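Local coordinates for protein Serpin48 (Tenebrio molitor, PDB 3OZQ) that inhibits the serine protease SPE with high specificity in insect innate immunity, as a member of the serpin family, at residues Lys220-Pro225 with Val264-Pro269; Arg252-His257 with Pro355-Ile360; Ala46-Gly51 with Asn95-Lys100; Glu107-Ile112 with Ala119-Val124. All blocks are in the same frame, centred on the assembly; numbering follows the deposited sequence.

Contact 1 (Lys220-Pro225 with Val264-Pro269); sequences KLLELP and VNVALP
Leu222 and Val266 make the closest approach where two strands cross almost at a right angle, 86° between their directions, with the short axes still 10.4 Å apart. That separation is bridged by side chains alone. In Leu222, CG stands anti to the backbone N (chi1 171°), which carries the isobutyl end out across the gap; its CD2 reaches 3.7 Å from Val266 CG1, and the two side chains meet roughly perpendicular. Two residues further along each strand, Leu224 and Leu268 run past each other in opposite senses, with Leu224 CD1 4.0 Å from Leu268 CD2. The packing slackens toward Val264, whose CG1 lies 4.4 Å from Leu222 CD1. All five of these residues are buried, so the contact is purely apolar packing between two sheets that cross nearly at right angles. The polar fringe is looser: Lys220, Glu223 and Asn265 are partly exposed. Lys220 NZ bonds to the carbonyl of Gln349, and Asn265 OD1 takes the backbone NH of Glu206. In the serpin fold the two strands correspond to members of sheets B and C. Strand 219-225, in sheet B, lies between strands 207-214 and 231-237, while the first part of strand 260-278, in sheet C, runs between 196-205 and 348-351, whose Phe350 touches both Leu222 and Val264.

Contact 2 (Arg252-His257 with Pro355-Ile360); sequences RSFLPH and PFIFYI
A single water links Tyr359 OH to the carbonyl of Leu255 and, at a doubtfully short distance, to that of Ser253. Tyr359 OH donates to it at 2.7 Å, and the water in turn donates hydrogen bonds to Leu255 O, 2.9 Å away, and to Ser253 O. Beside this polar bridge the rings meet. Phe254 and Tyr359 lie obliquely, centroids 5.3 Å apart and planes at 44°, with Phe254 CD2 3.5 Å from Tyr359 CD1. Tyr359 CB sits at the edge of the Phe254 ring, in its plane, near CE2. With CG between the backbone N and the carbonyl carbon (chi1 64°), the phenol of Tyr359 runs beside Phe254 and on to the water. Here the short, weakly bonded helix 250-254, helix H of the serpin fold, packs on strand 356-362 of sheet B. A phenylalanine in place of Tyr359 would probably keep much of the ring packing but leave the water without its donor, weakening the tie to the carbonyls of Ser253 and Leu255. Two residues earlier in the strand, Ile357 CG2 comes 3.9 Å from Phe254 CZ. Thr19 and Pro20 of helix 10-29 and Ile366 and Ala369 of the adjoining strand 365-372 also touch Phe254.

Contact 3 (Ala46-Gly51 with Asn95-Lys100); sequences ALAQSG and NKIYVK
Helix-on-sheet packing in the serpin core is illustrated by Leu47, Ala48 and Ile97, near the C-terminal end of helix 38-50, helix B of the family, packed against strand 90-100 of the large sheet A. A single side chain from the strand does most of the bridging. Ile97 keeps CG1 anti to its carbonyl carbon (chi1 -65°) and continues extended to CD1, a reach that brings the terminal methyl to the helix. There CD1 meets two neighbours on the same turn. Leu47 CD1 is 3.8 Å from Ile97 CD1, the two side chains sliding past each other in opposite directions, and Ala48 offers its CB 4.3 Å from the same methyl. The small alanine allows that methyl close to the helix backbone too, with Ala48 N 4.1 Å from Ile97 CD1. Phe109, from helix 107-115, touches both Leu47 and Ile97 and so joins the cluster. Strand alternation sends Lys96 and Tyr98 to the opposite face of the sheet, facing helix 129-143. There Lys96 CG lies over one face of the Tyr98 ring, offset toward its rim, and the ammonium forms a salt bridge with Glu122 and a cation-pi contact with Trp139. Within the helix segment, Gly51 N bonds to Ala48 O at 2.8 Å, and Ser50 OG gives a hydrogen bond, also 2.8 Å, to Leu47 O, arriving in the carbonyl plane on a lone pair.

Contact 4 (Glu107-Ile112 with Ala119-Val124); sequences EEFQKI and AQSENV
Ser121 faces helix 107-115, its side chain reaching the edge of Phe109; both of its atoms meet the same ring edge, but only OG has a polar partner. CB lies 4.0 Å from Phe109 CD2 and slightly farther from CE2. From there the side chain leads to OG, anti to the backbone N (chi1 -176°), which sits at the ring edge, in its plane, 4.0 Å from Phe109 CD2. The same hydroxyl is hydrogen-bonded to the carbonyl of Ile97 on the neighbouring strand, so this buried polar tip is satisfied although its surroundings on the helix side are hydrocarbon. Gln110 passes beside the strand backbone, its CG 3.7 Å from Ser121 O. The backbones approach closely here, with Gln110 CA and Ser121 CA 5.2 Å apart. An alanine in place of Phe109 would probably open a gap between helix and sheet, stripping Ser121, Ile97 and Leu47 of the ring that they share. Helix 107-115 here connects two parallel neighbours, strands 90-100 and 120-124, and packs against them as the helix of a beta-alpha-beta crossover, the unit that forms the edge of sheet A in serpins.

How the contacts relate
From the N terminus, contact 3 comes first, closing a loop from helix 38-50 to strand 90-100. Contact 4 follows in series and closes a much shorter loop. The two have centres 7 Å apart and join directly, for strands 90-100 and 120-124 are paired neighbours in sheet A. The chain then crosses to the opposite side of the molecule, where contacts 1 and 2 interlock: contact 1 opens at 220-225, contact 2 opens at 252-257 before 264-269 closes the first, and 355-360 closes the second. Leu221 CD2, 3.7 Å from His257 CD2, makes them touch. Contacts 3 and 4 tie helices to sheet A, contact 1 joins sheets B and C, and contact 2 sets helix 250-254 on B.

Contact 1 (Lys220-Pro225 with Val264-Pro269)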
loop_
_atom_site.group_PDB
_atom_site.type_symbol
_atom_site.label_atom_id
_atom_site.label_comp_id
_atom_site.label_asym_id
_atom_site.label_seq_id
_atom_site.Cartn_x
_atom_site.Cartn_y
_atom_site.Cartn_z
ATOM N N LYS A 220 -5.066 4.663 -21.489
ATOM C CA LYS A 220 -4.862 3.258 -21.787
ATOM C C LYS A 220 -4.425 2.592 -20.494
ATOM O O LYS A 220 -3.790 3.228 -19.659
ATOM C CB LYS A 220 -3.755 3.087 -22.823
ATOM C CG LYS A 220 -4.078 3.567 -24.228
ATOM C CD LYS A 220 -2.929 3.189 -25.160
ATOM C CE LYS A 220 -3.123 3.714 -26.588
ATOM N NZ LYS A 220 -1.807 3.881 -27.293
ATOM N N LEU A 221 -4.751 1.311 -20.350
ATOM C CA LEU A 221 -4.381 0.541 -19.175
ATOM C C LEU A 221 -3.693 -0.721 -19.624
ATOM O O LEU A 221 -4.130 -1.372 -20.571
ATOM C CB LEU A 221 -5.610 0.150 -18.347
ATOM C CG LEU A 221 -6.501 1.264 -17.813
ATOM C CD1 LEU A 221 -7.594 1.579 -18.808
ATOM C CD2 LEU A 221 -7.095 0.838 -16.482
ATOM N N LEU A 222 -2.611 -1.060 -18.943
ATOM C CA LEU A 222 -1.840 -2.241 -19.269
ATOM C C LEU A 222 -1.559 -3.002 -17.998
ATOM O O LEU A 222 -1.091 -2.430 -17.026
ATOM C CB LEU A 222 -0.510 -1.846 -19.893
ATOM C CG LEU A 222 0.471 -3.004 -20.064
ATOM C CD1 LEU A 222 0.002 -3.928 -21.156
ATOM C CD2 LEU A 222 1.864 -2.483 -20.381
ATOM N N GLU A 223 -1.815 -4.299 -18.005
ATOM C CA GLU A 223 -1.528 -5.092 -16.823
ATOM C C GLU A 223 -0.350 -6.031 -17.075
ATOM O O GLU A 223 -0.411 -6.934 -17.910
ATOM C CB GLU A 223 -2.808 -5.814 -16.367
ATOM C CG GLU A 223 -2.603 -7.007 -15.502
ATOM C CD GLU A 223 -3.919 -7.709 -15.164
ATOM O OE1 GLU A 223 -4.996 -7.078 -15.278
ATOM O OE2 GLU A 223 -3.866 -8.892 -14.773
ATOM N N LEU A 224 0.746 -5.763 -16.381
ATOM C CA LEU A 224 1.973 -6.538 -16.504
ATOM C C LEU A 224 1.966 -7.628 -15.449
ATOM O O LEU A 224 1.873 -7.336 -14.253
ATOM C CB LEU A 224 3.197 -5.639 -16.317
ATOM C CG LEU A 224 3.517 -4.600 -17.398
ATOM C CD1 LEU A 224 4.614 -3.667 -16.917
ATOM C CD2 LEU A 224 3.925 -5.271 -18.697
ATOM N N PRO A 225 2.061 -8.886 -15.895
ATOM C CA PRO A 225 1.884 -10.065 -15.049
ATOM C C PRO A 225 3.144 -10.425 -14.289
ATOM O O PRO A 225 4.252 -10.386 -14.837
ATOM C CB PRO A 225 1.529 -11.179 -16.055
ATOM C CG PRO A 225 1.347 -10.469 -17.410
ATOM C CD PRO A 225 2.207 -9.253 -17.313
ATOM N N VAL A 264 1.342 -6.184 -27.930
ATOM C CA VAL A 264 1.720 -4.846 -27.518
ATOM C C VAL A 264 3.214 -4.740 -27.342
ATOM O O VAL A 264 3.882 -5.730 -27.049
ATOM C CB VAL A 264 0.991 -4.464 -26.179
ATOM C CG1 VAL A 264 1.289 -5.482 -25.096
ATOM C CG2 VAL A 264 1.360 -3.062 -25.730
ATOM N N ASN A 265 3.741 -3.538 -27.550
ATOM C CA ASN A 265 5.110 -3.227 -27.182
ATOM C C ASN A 265 5.067 -2.319 -25.965
ATOM O O ASN A 265 4.221 -1.435 -25.880
ATOM C CB ASN A 265 5.848 -2.516 -28.319
ATOM C CG ASN A 265 6.177 -3.441 -29.482
ATOM O OD1 ASN A 265 6.230 -4.661 -29.335
ATOM N ND2 ASN A 265 6.406 -2.855 -30.645
ATOM N N VAL A 266 5.981 -2.523 -25.029
ATOM C CA VAL A 266 5.961 -1.737 -23.809
ATOM C C VAL A 266 7.278 -1.029 -23.549
ATOM O O VAL A 266 8.349 -1.627 -23.635
ATOM C CB VAL A 266 5.620 -2.602 -22.578
ATOM C CG1 VAL A 266 4.406 -3.485 -22.867
ATOM C CG2 VAL A 266 6.812 -3.444 -22.200
ATOM N N ALA A 267 7.184 0.249 -23.218
ATOM C CA ALA A 267 8.348 1.013 -22.788
ATOM C C ALA A 267 8.083 1.514 -21.383
ATOM O O ALA A 267 7.271 2.421 -21.190
ATOM C CB ALA A 267 8.603 2.188 -23.719
ATOM N N LEU A 268 8.774 0.923 -20.414
ATOM C CA LEU A 268 8.542 1.236 -19.008
ATOM C C LEU A 268 9.837 1.659 -18.377
ATOM O O LEU A 268 10.780 0.883 -18.341
ATOM C CB LEU A 268 8.021 0.001 -18.272
ATOM C CG LEU A 268 7.680 0.207 -16.791
ATOM C CD1 LEU A 268 6.394 1.002 -16.688
ATOM C CD2 LEU A 268 7.553 -1.139 -16.099
ATOM N N PRO A 269 9.885 2.891 -17.862
ATOM C CA PRO A 269 11.047 3.368 -17.116
ATOM C C PRO A 269 11.271 2.510 -15.883
ATOM O O PRO A 269 10.307 1.994 -15.287
ATOM C CB PRO A 269 10.629 4.771 -16.657
ATOM C CG PRO A 269 9.460 5.144 -17.510
ATOM C CD PRO A 269 8.780 3.862 -17.866
#

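Contact 2 (Arg252-His257 with Pro355-Ile360)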
loop_
_atom_site.group_PDB
_atom_site.type_symbol
_atom_site.label_atom_id
_atom_site.label_comp_id
_atom_site.label_asym_id
_atom_site.label_seq_id
_atom_site.Cartn_x
_atom_site.Cartn_y
_atom_site.Cartn_z
ATOM N N ARG A 252 -12.746 5.955 -11.105
ATOM C CA ARG A 252 -12.818 5.200 -12.351
ATOM C C ARG A 252 -11.494 4.500 -12.660
ATOM O O ARG A 252 -11.475 3.385 -13.174
ATOM C CB ARG A 252 -13.222 6.109 -13.512
ATOM C CG ARG A 252 -14.719 6.371 -13.616
ATOM C CD ARG A 252 -15.267 7.019 -12.353
ATOM N NE ARG A 252 -16.666 7.419 -12.503
ATOM C CZ ARG A 252 -17.061 8.647 -12.830
ATOM N NH1 ARG A 252 -16.163 9.602 -13.040
ATOM N NH2 ARG A 252 -18.354 8.921 -12.947
ATOM N N SER A 253 -10.386 5.148 -12.320
ATOM C CA SER A 253 -9.071 4.621 -12.674
ATOM C C SER A 253 -8.727 3.293 -11.991
ATOM O O SER A 253 -7.901 2.533 -12.492
ATOM C CB SER A 253 -7.988 5.666 -12.396
ATOM O OG SER A 253 -8.321 6.904 -13.000
ATOM N N PHE A 254 -9.345 3.008 -10.851
ATOM C CA PHE A 254 -9.027 1.777 -10.122
ATOM C C PHE A 254 -10.053 0.675 -10.349
ATOM O O PHE A 254 -9.791 -0.500 -10.076
ATOM C CB PHE A 254 -8.862 2.059 -8.627
ATOM C CG PHE A 254 -7.578 2.749 -8.288
ATOM C CD1 PHE A 254 -7.549 4.108 -8.041
ATOM C CD2 PHE A 254 -6.395 2.040 -8.238
ATOM C CE1 PHE A 254 -6.362 4.744 -7.739
ATOM C CE2 PHE A 254 -5.202 2.675 -7.947
ATOM C CZ PHE A 254 -5.190 4.027 -7.690
ATOM N N LEU A 255 -11.217 1.067 -10.855
ATOM C CA LEU A 255 -12.246 0.115 -11.249
ATOM C C LEU A 255 -11.685 -0.975 -12.144
ATOM O O LEU A 255 -10.810 -0.721 -12.968
ATOM C CB LEU A 255 -13.372 0.828 -11.991
ATOM C CG LEU A 255 -14.072 1.952 -11.237
ATOM C CD1 LEU A 255 -15.321 2.381 -11.998
ATOM C CD2 LEU A 255 -14.411 1.502 -9.828
ATOM N N PRO A 256 -12.190 -2.199 -11.979
ATOM C CA PRO A 256 -11.831 -3.324 -12.846
ATOM C C PRO A 256 -12.406 -3.110 -14.245
ATOM O O PRO A 256 -13.518 -2.589 -14.388
ATOM C CB PRO A 256 -12.515 -4.519 -12.171
ATOM C CG PRO A 256 -12.846 -4.057 -10.784
ATOM C CD PRO A 256 -13.119 -2.597 -10.913
ATOM N N HIS A 257 -11.653 -3.494 -15.266
ATOM C CA HIS A 257 -12.097 -3.304 -16.641
ATOM C C HIS A 257 -12.022 -4.605 -17.425
ATOM O O HIS A 257 -11.346 -5.550 -17.013
ATOM C CB HIS A 257 -11.262 -2.229 -17.337
ATOM C CG HIS A 257 -11.432 -0.858 -16.760
ATOM N ND1 HIS A 257 -12.563 -0.098 -16.967
ATOM C CD2 HIS A 257 -10.613 -0.109 -15.984
ATOM C CE1 HIS A 257 -12.434 1.061 -16.345
ATOM N NE2 HIS A 257 -11.258 1.080 -15.741
ATOM N N PRO A 355 3.783 11.112 -16.886
ATOM C CA PRO A 355 3.289 10.704 -15.558
ATOM C C PRO A 355 2.112 9.728 -15.592
ATOM O O PRO A 355 1.215 9.854 -16.426
ATOM C CB PRO A 355 2.874 12.026 -14.925
ATOM C CG PRO A 355 3.802 13.017 -15.532
ATOM C CD PRO A 355 3.947 12.575 -16.971
ATOM N N PHE A 356 2.132 8.758 -14.684
ATOM C CA PHE A 356 1.159 7.673 -14.689
ATOM C C PHE A 356 0.811 7.203 -13.274
ATOM O O PHE A 356 1.567 7.427 -12.339
ATOM C CB PHE A 356 1.701 6.492 -15.480
ATOM C CG PHE A 356 3.003 5.947 -14.961
ATOM C CD1 PHE A 356 3.028 4.828 -14.151
ATOM C CD2 PHE A 356 4.204 6.542 -15.299
ATOM C CE1 PHE A 356 4.228 4.318 -13.685
ATOM C CE2 PHE A 356 5.409 6.033 -14.835
ATOM C CZ PHE A 356 5.422 4.927 -14.026
ATOM N N ILE A 357 -0.335 6.538 -13.153
ATOM C CA ILE A 357 -0.740 5.857 -11.933
ATOM C C ILE A 357 -0.407 4.379 -12.119
ATOM O O ILE A 357 -0.450 3.874 -13.235
ATOM C CB ILE A 357 -2.262 6.026 -11.720
ATOM C CG1 ILE A 357 -2.607 7.487 -11.429
ATOM C CG2 ILE A 357 -2.795 5.089 -10.638
ATOM C CD1 ILE A 357 -4.109 7.745 -11.347
ATOM N N PHE A 358 -0.064 3.689 -11.036
ATOM C CA PHE A 358 0.145 2.248 -11.083
ATOM C C PHE A 358 -0.442 1.598 -9.839
ATOM O O PHE A 358 -0.660 2.257 -8.821
ATOM C CB PHE A 358 1.626 1.904 -11.148
ATOM C CG PHE A 358 2.382 2.333 -9.937
ATOM C CD1 PHE A 358 2.425 1.532 -8.804
ATOM C CD2 PHE A 358 3.015 3.563 -9.906
ATOM C CE1 PHE A 358 3.115 1.939 -7.670
ATOM C CE2 PHE A 358 3.703 3.968 -8.785
ATOM C CZ PHE A 358 3.743 3.160 -7.654
ATOM N N TYR A 359 -0.687 0.297 -9.919
ATOM C CA TYR A 359 -1.130 -0.432 -8.747
ATOM C C TYR A 359 -0.837 -1.909 -8.873
ATOM O O TYR A 359 -0.867 -2.469 -9.967
ATOM C CB TYR A 359 -2.612 -0.161 -8.417
ATOM C CG TYR A 359 -3.634 -0.614 -9.452
ATOM C CD1 TYR A 359 -4.207 0.297 -10.334
ATOM C CD2 TYR A 359 -4.066 -1.937 -9.504
ATOM C CE1 TYR A 359 -5.158 -0.100 -11.265
ATOM C CE2 TYR A 359 -5.017 -2.348 -10.444
ATOM C CZ TYR A 359 -5.555 -1.418 -11.312
ATOM O OH TYR A 359 -6.500 -1.799 -12.234
ATOM N N ILE A 360 -0.528 -2.525 -7.738
ATOM C CA ILE A 360 -0.219 -3.940 -7.693
ATOM C C ILE A 360 -1.450 -4.681 -7.166
ATOM O O ILE A 360 -2.010 -4.304 -6.127
ATOM C CB ILE A 360 0.984 -4.208 -6.767
ATOM C CG1 ILE A 360 2.278 -3.664 -7.392
ATOM C CG2 ILE A 360 1.149 -5.690 -6.507
ATOM C CD1 ILE A 360 3.489 -4.040 -6.615
HETATM O O HOH W 1 -8.046 0.198 -13.177
#

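Contact 3 (Ala46-Gly51 with Asn95-Lys100)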
loop_
_atom_site.group_PDB
_atom_site.type_symbol
_atom_site.label_atom_id
_atom_site.label_comp_id
_atom_site.label_asym_id
_atom_site.label_seq_id
_atom_site.Cartn_x
_atom_site.Cartn_y
_atom_site.Cartn_z
ATOM N N ALA A 46 -7.936 -2.625 11.361
ATOM C CA ALA A 46 -8.852 -3.679 11.784
ATOM C C ALA A 46 -8.371 -4.330 13.100
ATOM O O ALA A 46 -9.172 -4.657 13.966
ATOM C CB ALA A 46 -9.025 -4.721 10.674
ATOM N N LEU A 47 -7.060 -4.511 13.246
ATOM C CA LEU A 47 -6.502 -5.009 14.491
ATOM C C LEU A 47 -6.873 -4.042 15.600
ATOM O O LEU A 47 -7.422 -4.440 16.633
ATOM C CB LEU A 47 -4.986 -5.109 14.404
ATOM C CG LEU A 47 -4.284 -6.102 15.343
ATOM C CD1 LEU A 47 -2.864 -5.659 15.628
ATOM C CD2 LEU A 47 -5.041 -6.322 16.628
ATOM N N ALA A 48 -6.573 -2.766 15.383
ATOM C CA ALA A 48 -6.950 -1.722 16.331
ATOM C C ALA A 48 -8.432 -1.811 16.696
ATOM O O ALA A 48 -8.810 -1.810 17.886
ATOM C CB ALA A 48 -6.656 -0.362 15.745
ATOM N N GLN A 49 -9.260 -1.860 15.660
ATOM C CA GLN A 49 -10.710 -1.907 15.802
ATOM C C GLN A 49 -11.121 -3.029 16.751
ATOM O O GLN A 49 -12.057 -2.886 17.537
ATOM C CB GLN A 49 -11.351 -2.112 14.420
ATOM C CG GLN A 49 -12.871 -2.030 14.392
ATOM C CD GLN A 49 -13.469 -2.636 13.121
ATOM O OE1 GLN A 49 -12.854 -2.597 12.045
ATOM N NE2 GLN A 49 -14.669 -3.208 13.242
ATOM N N SER A 50 -10.403 -4.141 16.706
ATOM C CA SER A 50 -10.787 -5.268 17.529
ATOM C C SER A 50 -10.600 -5.010 19.028
ATOM O O SER A 50 -11.231 -5.677 19.854
ATOM C CB SER A 50 -10.062 -6.540 17.110
ATOM O OG SER A 50 -8.783 -6.611 17.673
ATOM N N GLY A 51 -9.731 -4.055 19.362
ATOM C CA GLY A 51 -9.454 -3.702 20.745
ATOM C C GLY A 51 -10.240 -2.494 21.200
ATOM O O GLY A 51 -10.064 -2.018 22.324
ATOM N N ASN A 95 4.176 -4.818 11.084
ATOM C CA ASN A 95 3.071 -4.062 11.635
ATOM C C ASN A 95 3.040 -4.271 13.134
ATOM O O ASN A 95 3.102 -5.402 13.620
ATOM C CB ASN A 95 1.731 -4.487 11.015
ATOM C CG ASN A 95 1.671 -4.244 9.508
ATOM O OD1 ASN A 95 0.738 -4.704 8.820
ATOM N ND2 ASN A 95 2.667 -3.525 8.984
ATOM N N LYS A 96 2.946 -3.175 13.866
ATOM C CA LYS A 96 2.979 -3.253 15.317
ATOM C C LYS A 96 2.165 -2.150 15.963
ATOM O O LYS A 96 2.050 -1.041 15.437
ATOM C CB LYS A 96 4.423 -3.204 15.796
ATOM C CG LYS A 96 4.558 -3.047 17.280
ATOM C CD LYS A 96 5.055 -4.283 17.933
ATOM C CE LYS A 96 6.510 -4.501 17.644
ATOM N NZ LYS A 96 7.103 -5.304 18.763
ATOM N N ILE A 97 1.587 -2.465 17.117
ATOM C CA ILE A 97 0.863 -1.479 17.887
ATOM C C ILE A 97 1.612 -1.324 19.187
ATOM O O ILE A 97 1.569 -2.211 20.031
ATOM C CB ILE A 97 -0.590 -1.916 18.139
ATOM C CG1 ILE A 97 -1.351 -1.985 16.805
ATOM C CG2 ILE A 97 -1.286 -0.953 19.087
ATOM C CD1 ILE A 97 -2.863 -2.090 16.972
ATOM N N TYR A 98 2.350 -0.227 19.317
ATOM C CA TYR A 98 3.083 0.061 20.552
ATOM C C TYR A 98 2.203 0.858 21.500
ATOM O O TYR A 98 1.576 1.830 21.079
ATOM C CB TYR A 98 4.344 0.860 20.257
ATOM C CG TYR A 98 5.459 0.056 19.650
ATOM C CD1 TYR A 98 6.376 -0.612 20.449
ATOM C CD2 TYR A 98 5.592 -0.043 18.268
ATOM C CE1 TYR A 98 7.400 -1.344 19.890
ATOM C CE2 TYR A 98 6.610 -0.766 17.701
ATOM C CZ TYR A 98 7.515 -1.414 18.510
ATOM O OH TYR A 98 8.526 -2.142 17.933
ATOM N N VAL A 99 2.191 0.454 22.778
ATOM C CA VAL A 99 1.305 1.036 23.784
ATOM C C VAL A 99 2.039 1.586 25.033
ATOM O O VAL A 99 3.001 0.995 25.519
ATOM C CB VAL A 99 0.217 0.012 24.202
ATOM C CG1 VAL A 99 -0.729 0.619 25.204
ATOM C CG2 VAL A 99 -0.552 -0.482 22.953
ATOM N N LYS A 100 1.573 2.730 25.518
ATOM C CA LYS A 100 2.155 3.444 26.662
ATOM C C LYS A 100 2.416 2.472 27.821
ATOM O O LYS A 100 1.522 1.702 28.164
ATOM C CB LYS A 100 1.158 4.529 27.078
ATOM C CG LYS A 100 1.595 5.520 28.141
ATOM C CD LYS A 100 0.484 6.549 28.340
ATOM C CE LYS A 100 0.651 7.356 29.639
ATOM N NZ LYS A 100 1.758 8.362 29.569
#

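Contact 4 (Glu107-Ile112 with Ala119-Val124)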
loop_
_atom_site.group_PDB
_atom_site.type_symbol
_atom_site.label_atom_id
_atom_site.label_comp_id
_atom_site.label_asym_id
_atom_site.label_seq_id
_atom_site.Cartn_x
_atom_site.Cartn_y
_atom_site.Cartn_z
ATOM N N GLU A 107 -2.803 -9.696 27.170
ATOM C CA GLU A 107 -2.241 -10.842 26.454
ATOM C C GLU A 107 -3.133 -11.328 25.310
ATOM O O GLU A 107 -2.638 -11.797 24.287
ATOM C CB GLU A 107 -1.966 -11.998 27.421
ATOM C CG GLU A 107 -0.757 -11.788 28.318
ATOM C CD GLU A 107 0.201 -12.964 28.269
ATOM O OE1 GLU A 107 1.382 -12.786 28.644
ATOM O OE2 GLU A 107 -0.231 -14.064 27.852
ATOM N N GLU A 108 -4.444 -11.220 25.505
ATOM C CA GLU A 108 -5.432 -11.623 24.511
ATOM C C GLU A 108 -5.328 -10.807 23.221
ATOM O O GLU A 108 -5.670 -11.294 22.140
ATOM C CB GLU A 108 -6.836 -11.450 25.091
ATOM C CG GLU A 108 -7.957 -11.860 24.149
ATOM C CD GLU A 108 -9.342 -11.457 24.650
ATOM O OE1 GLU A 108 -9.443 -10.893 25.766
ATOM O OE2 GLU A 108 -10.331 -11.705 23.922
ATOM N N PHE A 109 -4.878 -9.561 23.343
ATOM C CA PHE A 109 -4.754 -8.674 22.192
ATOM C C PHE A 109 -3.457 -8.970 21.470
ATOM O O PHE A 109 -3.409 -8.964 20.235
ATOM C CB PHE A 109 -4.805 -7.202 22.619
ATOM C CG PHE A 109 -4.923 -6.228 21.466
ATOM C CD1 PHE A 109 -6.108 -6.108 20.750
ATOM C CD2 PHE A 109 -3.857 -5.417 21.117
ATOM C CE1 PHE A 109 -6.216 -5.202 19.689
ATOM C CE2 PHE A 109 -3.963 -4.516 20.057
ATOM C CZ PHE A 109 -5.146 -4.407 19.355
ATOM N N GLN A 110 -2.401 -9.234 22.235
ATOM C CA GLN A 110 -1.114 -9.566 21.629
ATOM C C GLN A 110 -1.225 -10.858 20.842
ATOM O O GLN A 110 -0.450 -11.115 19.929
ATOM C CB GLN A 110 -0.042 -9.742 22.695
ATOM C CG GLN A 110 0.204 -8.529 23.553
ATOM C CD GLN A 110 1.319 -8.770 24.535
ATOM O OE1 GLN A 110 2.401 -8.195 24.420
ATOM N NE2 GLN A 110 1.071 -9.648 25.498
ATOM N N LYS A 111 -2.185 -11.680 21.233
ATOM C CA LYS A 111 -2.349 -12.995 20.654
ATOM C C LYS A 111 -3.118 -12.882 19.344
ATOM O O LYS A 111 -2.781 -13.533 18.352
ATOM C CB LYS A 111 -3.087 -13.896 21.655
ATOM C CG LYS A 111 -3.617 -15.200 21.083
ATOM C CD LYS A 111 -4.189 -16.083 22.182
ATOM C CE LYS A 111 -4.669 -17.428 21.636
ATOM N NZ LYS A 111 -5.027 -18.374 22.737
ATOM N N ILE A 112 -4.145 -12.042 19.339
ATOM C CA ILE A 112 -4.964 -11.876 18.154
ATOM C C ILE A 112 -4.192 -11.119 17.073
ATOM O O ILE A 112 -4.368 -11.369 15.878
ATOM C CB ILE A 112 -6.303 -11.184 18.484
ATOM C CG1 ILE A 112 -7.295 -11.358 17.330
ATOM C CG2 ILE A 112 -6.092 -9.725 18.809
ATOM C CD1 ILE A 112 -8.690 -10.871 17.658
ATOM N N ALA A 119 0.315 -8.949 12.790
ATOM C CA ALA A 119 1.005 -7.846 13.438
ATOM C C ALA A 119 1.343 -8.274 14.858
ATOM O O ALA A 119 1.101 -9.419 15.240
ATOM C CB ALA A 119 0.126 -6.615 13.454
ATOM N N GLN A 120 1.910 -7.366 15.642
ATOM C CA GLN A 120 2.028 -7.623 17.072
ATOM C C GLN A 120 1.805 -6.372 17.896
ATOM O O GLN A 120 1.625 -5.290 17.346
ATOM C CB GLN A 120 3.347 -8.302 17.403
ATOM C CG GLN A 120 4.551 -7.463 17.238
ATOM C CD GLN A 120 5.803 -8.303 17.266
ATOM O OE1 GLN A 120 6.837 -7.883 17.788
ATOM N NE2 GLN A 120 5.717 -9.500 16.697
ATOM N N SER A 121 1.778 -6.528 19.221
ATOM C CA SER A 121 1.568 -5.387 20.097
ATOM C C SER A 121 2.483 -5.496 21.308
ATOM O O SER A 121 2.798 -6.596 21.765
ATOM C CB SER A 121 0.104 -5.279 20.507
ATOM O OG SER A 121 -0.128 -4.122 21.294
ATOM N N GLU A 122 2.918 -4.348 21.807
ATOM C CA GLU A 122 4.008 -4.297 22.772
ATOM C C GLU A 122 3.959 -2.978 23.533
ATOM O O GLU A 122 3.569 -1.947 22.972
ATOM C CB GLU A 122 5.335 -4.466 22.021
ATOM C CG GLU A 122 6.597 -4.275 22.830
ATOM C CD GLU A 122 7.822 -4.825 22.114
ATOM O OE1 GLU A 122 8.907 -4.187 22.172
ATOM O OE2 GLU A 122 7.701 -5.912 21.498
ATOM N N ASN A 123 4.308 -3.022 24.824
ATOM C CA ASN A 123 4.410 -1.816 25.644
ATOM C C ASN A 123 5.743 -1.145 25.430
ATOM O O ASN A 123 6.759 -1.815 25.257
ATOM C CB ASN A 123 4.249 -2.126 27.146
ATOM C CG ASN A 123 2.802 -2.201 27.573
ATOM O OD1 ASN A 123 2.107 -1.190 27.624
ATOM N ND2 ASN A 123 2.336 -3.405 27.882
ATOM N N VAL A 124 5.746 0.183 25.457
ATOM C CA VAL A 124 6.977 0.933 25.274
ATOM C C VAL A 124 6.842 2.238 26.027
ATOM O O VAL A 124 5.752 2.803 26.104
ATOM C CB VAL A 124 7.283 1.211 23.762
ATOM C CG1 VAL A 124 6.209 2.094 23.142
ATOM C CG2 VAL A 124 8.655 1.850 23.593
#